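Local coordinates for FixK2 protein (Bradyrhizobium japonicum, PDB 4I2O) that binds DNA as a dimeric CRP/FNR-superfamily protein and probably regulates transcription, with a link to nitrogen fixation, at residues E59-V64 with V115-L120. The protein carries 1 engineered substitution. Numbering follows the deposited sequence.
Sequences EYVYQV and VKRSSL
Val-61 and Val-115 face each other as an antiparallel hydrogen-bonded pair. Val-61 N donates to Val-115 O at 3.0 Å, and Val-115 N returns the bond to Val-61 O. The first is nearly straight, at 169°; the second is somewhat more bent. Tyr-60 and Lys-116 form the next, non-hydrogen-bonded pair. The carbonyl of Val-115 also receives a CA-H...O contact from Tyr-60 CA at 3.5 Å. One step further, Arg-117 N donates to Glu-59 O at 2.8 Å, lying above the carbonyl plane. Lys-116 is the N-cap residue of the helix that follows. The third bond therefore uses a first-turn helix N-H and carries the pairing past the end of the strand.

The two valines share one face of the sheet, where Val-61 CB meets Val-115 CG2 at 4.2 Å. Leu-120 reaches back from the helix, its side chain roughly perpendicular to that of Val-61. Its CD1 touches Val-61 CG2 at 3.7 Å. The CD of Arg-117 brushes the same methyl more loosely. Tyr-60 and Lys-116 run side by side in the same direction, with Lys-116 CG 3.7 Å from Tyr-60 CE1. With CG beside its own backbone N (chi1 -62°), the Tyr-60 ring turns an edge to Val-115 O. The Arg-117 chain bends at chi2 (58°), and its polar end leads away to a salt bridge with Glu-121 and a bond from NE to Glu-95 O.

The contact joins neighbouring strands 60-64 and 110-116 in one sheet of the cyclic nucleotide-binding-type domain, at the point where the chain enters helix 117-126. Strand 91-92 flanks 60-64 on its other edge, and Val-91 and Leu-94 add to the packing round Val-61. At the start of helix 117-126, Arg-117 also packs on Trp-135 of the second subunit.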
ATOM      1  N   GLU A  59     -17.985  10.069  -5.979  1.00 42.73           N
ATOM      2  CA  GLU A  59     -19.160  10.146  -6.834  1.00 48.74           C
ATOM      3  C   GLU A  59     -18.862   9.796  -8.300  1.00 42.27           C
ATOM      4  O   GLU A  59     -19.724   9.262  -9.025  1.00 42.35           O
ATOM      5  CB  GLU A  59     -19.714  11.559  -6.743  1.00 55.11           C
ATOM      6  CG  GLU A  59     -21.048  11.762  -7.401  1.00 64.88           C
ATOM      7  CD  GLU A  59     -21.632  13.144  -7.090  1.00 72.41           C
ATOM      8  OE1 GLU A  59     -21.107  13.809  -6.163  1.00 70.57           O
ATOM      9  OE2 GLU A  59     -22.607  13.553  -7.772  1.00 75.81           O
ATOM     10  N   TYR A  60     -17.643  10.077  -8.717  1.00 33.12           N
ATOM     11  CA  TYR A  60     -17.208   9.792 -10.079  1.00 33.47           C
ATOM     12  C   TYR A  60     -15.976   8.925 -10.116  1.00 29.55           C
ATOM     13  O   TYR A  60     -15.229   8.866  -9.137  1.00 28.88           O
ATOM     14  CB  TYR A  60     -16.942  11.097 -10.852  1.00 33.53           C
ATOM     15  CG  TYR A  60     -18.185  11.886 -10.944  1.00 39.93           C
ATOM     16  CD1 TYR A  60     -19.107  11.645 -11.961  1.00 39.45           C
ATOM     17  CD2 TYR A  60     -18.474  12.858  -9.998  1.00 42.60           C
ATOM     18  CE1 TYR A  60     -20.268  12.347 -12.017  1.00 47.21           C
ATOM     19  CE2 TYR A  60     -19.643  13.573 -10.057  1.00 49.38           C
ATOM     20  CZ  TYR A  60     -20.527  13.313 -11.068  1.00 49.86           C
ATOM     21  OH  TYR A  60     -21.703  14.013 -11.125  1.00 54.33           O
ATOM     22  N   VAL A  61     -15.798   8.209 -11.230  1.00 26.76           N
ATOM     23  CA  VAL A  61     -14.576   7.454 -11.515  1.00 26.46           C
ATOM     24  C   VAL A  61     -14.049   8.037 -12.809  1.00 28.90           C
ATOM     25  O   VAL A  61     -14.836   8.449 -13.653  1.00 30.11           O
ATOM     26  CB  VAL A  61     -14.861   5.959 -11.677  1.00 27.03           C
ATOM     27  CG1 VAL A  61     -13.567   5.172 -11.875  1.00 31.83           C
ATOM     28  CG2 VAL A  61     -15.582   5.430 -10.405  1.00 30.67           C
ATOM     29  N   TYR A  62     -12.732   8.046 -12.962  1.00 25.03           N
ATOM     30  CA  TYR A  62     -12.054   8.871 -13.987  1.00 25.88           C
ATOM     31  C   TYR A  62     -11.018   8.073 -14.780  1.00 28.21           C
ATOM     32  O   TYR A  62     -10.416   7.128 -14.254  1.00 28.85           O
ATOM     33  CB  TYR A  62     -11.254   9.979 -13.283  1.00 25.61           C
ATOM     34  CG  TYR A  62     -12.046  10.855 -12.319  1.00 28.04           C
ATOM     35  CD1 TYR A  62     -12.508  12.107 -12.710  1.00 24.38           C
ATOM     36  CD2 TYR A  62     -12.332  10.427 -11.031  1.00 27.11           C
ATOM     37  CE1 TYR A  62     -13.277  12.924 -11.814  1.00 27.77           C
ATOM     38  CE2 TYR A  62     -13.066  11.223 -10.140  1.00 26.49           C
ATOM     39  CZ  TYR A  62     -13.530  12.465 -10.537  1.00 29.35           C
ATOM     40  OH  TYR A  62     -14.244  13.233  -9.616  1.00 30.94           O
ATOM     41  N   GLN A  63     -10.765   8.472 -16.027  1.00 26.44           N
ATOM     42  CA  GLN A  63      -9.694   7.846 -16.782  1.00 23.59           C
ATOM     43  C   GLN A  63      -8.899   8.969 -17.423  1.00 25.27           C
ATOM     44  O   GLN A  63      -9.476   9.852 -18.051  1.00 24.54           O
ATOM     45  CB  GLN A  63     -10.254   6.882 -17.835  1.00 30.20           C
ATOM     46  CG  GLN A  63      -9.161   6.251 -18.682  1.00 31.34           C
ATOM     47  CD  GLN A  63      -9.714   5.389 -19.778  1.00 41.99           C
ATOM     48  OE1 GLN A  63     -10.726   5.742 -20.413  1.00 44.55           O
ATOM     49  NE2 GLN A  63      -9.068   4.239 -20.016  1.00 37.18           N
ATOM     50  N   VAL A  64      -7.582   8.999 -17.214  1.00 22.93           N
ATOM     51  CA  VAL A  64      -6.769  10.033 -17.918  1.00 19.06           C
ATOM     52  C   VAL A  64      -6.802   9.812 -19.430  1.00 23.62           C
ATOM     53  O   VAL A  64      -6.581   8.691 -19.913  1.00 26.86           O
ATOM     54  CB  VAL A  64      -5.312   9.997 -17.384  1.00 21.35           C
ATOM     55  CG1 VAL A  64      -4.475  11.090 -17.974  1.00 21.37           C
ATOM     56  CG2 VAL A  64      -5.262  10.087 -15.835  1.00 23.26           C
ATOM     57  N   VAL A 115     -17.276   8.735 -15.358  1.00 33.60           N
ATOM     58  CA  VAL A 115     -18.583   8.098 -15.334  1.00 39.80           C
ATOM     59  C   VAL A 115     -19.076   8.184 -13.911  1.00 35.91           C
ATOM     60  O   VAL A 115     -18.274   8.258 -12.997  1.00 34.77           O
ATOM     61  CB  VAL A 115     -18.501   6.611 -15.740  1.00 39.69           C
ATOM     62  CG1 VAL A 115     -18.150   6.478 -17.231  1.00 42.49           C
ATOM     63  CG2 VAL A 115     -17.493   5.916 -14.930  1.00 35.81           C
ATOM     64  N   LYS A 116     -20.389   8.187 -13.711  1.00 37.76           N
ATOM     65  CA  LYS A 116     -20.866   8.173 -12.339  1.00 39.82           C
ATOM     66  C   LYS A 116     -20.570   6.818 -11.709  1.00 40.12           C
ATOM     67  O   LYS A 116     -20.769   5.772 -12.331  1.00 40.60           O
ATOM     68  CB  LYS A 116     -22.357   8.451 -12.220  1.00 45.16           C
ATOM     69  CG  LYS A 116     -22.772   9.779 -12.774  1.00 53.48           C
ATOM     70  CD  LYS A 116     -24.187  10.155 -12.328  1.00 61.01           C
ATOM     71  CE  LYS A 116     -24.635  11.420 -13.058  1.00 63.63           C
ATOM     72  NZ  LYS A 116     -24.649  11.222 -14.540  1.00 65.15           N
ATOM     73  N   ARG A 117     -20.072   6.869 -10.485  1.00 37.89           N
ATOM     74  CA  ARG A 117     -19.898   5.669  -9.678  1.00 38.59           C
ATOM     75  C   ARG A 117     -21.214   4.860  -9.604  1.00 42.42           C
ATOM     76  O   ARG A 117     -21.208   3.630  -9.706  1.00 42.93           O
ATOM     77  CB  ARG A 117     -19.396   6.069  -8.298  1.00 43.93           C
ATOM     78  CG  ARG A 117     -19.262   4.936  -7.299  1.00 50.56           C
ATOM     79  CD  ARG A 117     -18.331   3.819  -7.751  1.00 52.65           C
ATOM     80  NE  ARG A 117     -18.157   2.833  -6.673  1.00 58.44           N
ATOM     81  CZ  ARG A 117     -19.127   2.027  -6.220  1.00 69.70           C
ATOM     82  NH1 ARG A 117     -20.363   2.088  -6.717  1.00 74.91           N
ATOM     83  NH2 ARG A 117     -18.873   1.160  -5.252  1.00 72.92           N
ATOM     84  N   SER A 118     -22.352   5.534  -9.486  1.00 43.25           N
ATOM     85  CA  SER A 118     -23.621   4.802  -9.388  1.00 46.17           C
ATOM     86  C   SER A 118     -23.936   4.081 -10.706  1.00 51.19           C
ATOM     87  O   SER A 118     -24.618   3.051 -10.739  1.00 45.29           O
ATOM     88  CB  SER A 118     -24.755   5.759  -9.020  1.00 52.87           C
ATOM     89  OG  SER A 118     -24.814   6.875  -9.903  1.00 59.09           O
ATOM     90  N   SER A 119     -23.453   4.640 -11.809  1.00 48.16           N
ATOM     91  CA  SER A 119     -23.637   3.992 -13.095  1.00 43.91           C
ATOM     92  C   SER A 119     -22.856   2.669 -13.176  1.00 41.07           C
ATOM     93  O   SER A 119     -23.370   1.689 -13.730  1.00 41.14           O
ATOM     94  CB  SER A 119     -23.267   4.949 -14.232  1.00 40.52           C
ATOM     95  OG  SER A 119     -24.360   5.820 -14.432  1.00 50.59           O
ATOM     96  N   LEU A 120     -21.642   2.655 -12.617  1.00 36.28           N
ATOM     97  CA  LEU A 120     -20.800   1.450 -12.539  1.00 34.55           C
ATOM     98  C   LEU A 120     -21.407   0.387 -11.627  1.00 41.84           C
ATOM     99  O   LEU A 120     -21.379  -0.814 -11.947  1.00 45.53           O
ATOM    100  CB  LEU A 120     -19.367   1.791 -12.046  1.00 35.83           C
ATOM    101  CG  LEU A 120     -18.508   2.473 -13.111  1.00 37.22           C
ATOM    102  CD1 LEU A 120     -17.151   2.877 -12.572  1.00 34.03           C
ATOM    103  CD2 LEU A 120     -18.339   1.582 -14.330  1.00 40.76           C
TER